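Local coordinates for discoidin-2 (Dictyostelium discoideum, PDB 2VMD), which binds galactose and N-acetylgalactosamine as a trimeric lectin and may take part in spore formation and in building the spore coat, at residues C205-A210 against D245-Y250. Residues are numbered along the deposited sequence; the frame is centred on the assembly and turned at random.
With MBG (methyl beta-D-galactopyranoside), chain D.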
# COMPACT_ATOMS: atom_id res chain seq x y z
N CYS A 205 -20.98 13.47 -16.87
CA CYS A 205 -22.43 13.60 -16.90
C CYS A 205 -23.14 12.24 -17.01
O CYS A 205 -22.75 11.36 -17.82
CB CYS A 205 -22.84 14.51 -18.07
SG CYS A 205 -24.61 14.98 -17.94
N LYS A 206 -24.19 12.08 -16.21
CA LYS A 206 -25.02 10.87 -16.34
C LYS A 206 -26.52 11.15 -16.48
O LYS A 206 -27.33 10.22 -16.48
CB LYS A 206 -24.78 9.89 -15.18
CG LYS A 206 -25.13 10.44 -13.77
CD LYS A 206 -25.00 9.31 -12.74
CE LYS A 206 -25.63 9.66 -11.41
NZ LYS A 206 -25.20 8.71 -10.30
N LYS A 207 -26.89 12.43 -16.58
CA LYS A 207 -28.26 12.85 -16.92
C LYS A 207 -28.31 14.21 -17.56
O LYS A 207 -27.75 15.18 -17.00
CB LYS A 207 -29.14 12.90 -15.68
CG LYS A 207 -30.53 13.46 -15.95
CD LYS A 207 -31.25 13.84 -14.65
CE LYS A 207 -32.68 14.03 -14.91
NZ LYS A 207 -33.43 14.26 -13.61
N VAL A 208 -29.00 14.29 -18.70
CA VAL A 208 -29.33 15.54 -19.37
C VAL A 208 -30.84 15.64 -19.54
O VAL A 208 -31.48 14.72 -20.10
CB VAL A 208 -28.61 15.66 -20.75
CG1 VAL A 208 -29.19 16.85 -21.58
CG2 VAL A 208 -27.13 15.83 -20.54
N ASP A 209 -31.40 16.73 -19.01
CA ASP A 209 -32.80 17.13 -19.22
C ASP A 209 -32.76 18.61 -19.59
O ASP A 209 -32.78 19.49 -18.71
CB ASP A 209 -33.59 16.90 -17.95
CG ASP A 209 -35.08 17.03 -18.14
OD1 ASP A 209 -35.53 17.44 -19.24
OD2 ASP A 209 -35.82 16.75 -17.14
N ALA A 210 -32.68 18.87 -20.88
CA ALA A 210 -32.41 20.23 -21.36
C ALA A 210 -33.08 20.50 -22.70
O ALA A 210 -33.26 19.59 -23.53
CB ALA A 210 -30.90 20.46 -21.46
N ASP A 245 -32.64 19.80 -15.78
CA ASP A 245 -31.77 19.18 -14.77
C ASP A 245 -30.53 18.63 -15.45
O ASP A 245 -30.58 18.27 -16.63
CB ASP A 245 -32.51 18.03 -14.07
CG ASP A 245 -31.95 17.69 -12.67
OD1 ASP A 245 -31.14 18.45 -12.08
OD2 ASP A 245 -32.36 16.64 -12.12
N LEU A 246 -29.44 18.50 -14.67
CA LEU A 246 -28.22 17.84 -15.13
C LEU A 246 -27.70 17.08 -13.91
O LEU A 246 -27.89 17.55 -12.78
CB LEU A 246 -27.15 18.88 -15.55
CG LEU A 246 -27.21 19.63 -16.88
CD1 LEU A 246 -26.17 20.81 -16.93
CD2 LEU A 246 -27.06 18.68 -18.05
N THR A 247 -27.14 15.89 -14.11
CA THR A 247 -26.51 15.13 -13.00
C THR A 247 -25.08 14.72 -13.40
O THR A 247 -24.88 14.24 -14.51
CB THR A 247 -27.31 13.85 -12.64
OG1 THR A 247 -28.67 14.20 -12.34
CG2 THR A 247 -26.69 13.07 -11.42
N PHE A 248 -24.12 14.91 -12.48
CA PHE A 248 -22.73 14.46 -12.62
C PHE A 248 -22.39 13.46 -11.51
O PHE A 248 -22.79 13.65 -10.35
CB PHE A 248 -21.77 15.64 -12.53
CG PHE A 248 -21.82 16.55 -13.71
CD1 PHE A 248 -20.98 16.33 -14.81
CD2 PHE A 248 -22.71 17.63 -13.76
CE1 PHE A 248 -21.04 17.17 -15.93
CE2 PHE A 248 -22.75 18.48 -14.88
CZ PHE A 248 -21.92 18.24 -15.95
N ASP A 249 -21.67 12.40 -11.87
CA ASP A 249 -20.91 11.61 -10.88
C ASP A 249 -19.57 12.30 -10.76
O ASP A 249 -19.04 12.82 -11.75
CB ASP A 249 -20.69 10.17 -11.36
CG ASP A 249 -21.77 9.21 -10.84
OD1 ASP A 249 -22.54 9.61 -9.93
OD2 ASP A 249 -21.84 8.08 -11.36
N TYR A 250 -19.01 12.31 -9.55
CA TYR A 250 -17.67 12.86 -9.41
C TYR A 250 -16.74 11.82 -8.81
O TYR A 250 -17.20 10.96 -8.06
CB TYR A 250 -17.67 14.11 -8.55
CG TYR A 250 -17.85 13.89 -7.05
CD1 TYR A 250 -16.75 13.57 -6.22
CD2 TYR A 250 -19.09 14.06 -6.44
CE1 TYR A 250 -16.91 13.40 -4.84
CE2 TYR A 250 -19.25 13.90 -5.08
CZ TYR A 250 -18.16 13.57 -4.27
OH TYR A 250 -18.34 13.41 -2.91
C1 MBG D . -41.56 17.28 -18.54
C2 MBG D . -40.53 16.23 -18.07
C3 MBG D . -39.32 16.94 -17.48
C4 MBG D . -38.74 17.93 -18.50
C5 MBG D . -39.86 18.86 -19.00
C6 MBG D . -39.35 19.83 -20.05
C7 MBG D . -42.64 15.35 -19.48
O1 MBG D . -42.80 16.73 -19.02
O2 MBG D . -41.04 15.34 -17.07
O3 MBG D . -38.36 15.97 -17.04
O4 MBG D . -38.16 17.22 -19.60
O5 MBG D . -40.93 18.10 -19.58
O6 MBG D . -40.33 20.85 -20.27
O HOH W 1 -23.13 5.97 -10.35
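Lys-206 and Lys-207 both send their backbone N-H to the carbonyl of Thr-247, and the two bonds are unequal: the bond from Lys-206 N to Thr-247 O is 2.8 Å long and nearly straight (170° at the hydrogen), whereas Lys-207 N lies 3.4 Å from Thr-247 O and its bond is weak. Two residues facing one define a classic beta bulge between antiparallel strands. Beyond it, Thr-247 N donates to Lys-207 O, and Asp-209 and Asp-245 exchange a reciprocal pair of backbone bonds.

The bulge brings both lysine side chains to the Thr-247 face, where they diverge. Lys-206 CG sits between backbone N and carbonyl carbon (chi1 62°), and the extended chain passes Thr-247 CG2 to place NZ 2.8 Å from Asp-249 OD1, on the syn side but 35° out of the carboxylate plane. Glu-168 forms a second salt bridge with this ammonium, and a water donates to Asp-249 OD2, which also accepts from Ile-203 N of the second subunit. Lys-207 runs over Thr-247 OG1, itself hydrogen-bonded to Ser-170, and crosses Asp-245 at about a right angle; its NZ meets Asp-245 OD2 at 3.0 Å on the anti side, while OD1 accepts from Gly-172 N.

On the other face, Val-208 CG2 touches Leu-246 CD2 at 3.8 Å, and Cys-205 SG stands above the Phe-248 ring face, 4.8 Å from its centroid, a distant sulfur-aromatic contact.

At the far end, Asp-209 directs its carboxylate at methyl beta-D-galactopyranoside: OD1 accepts from O4 and OD2 from O3, each at 2.7 Å. Gln-216 NE2 of the second subunit also donates to OD1, and that subunit's Arg-218 and Trp-238 hydrogen-bond the ligand, making this an intersubunit galactose site of the trimeric H-type lectin domain.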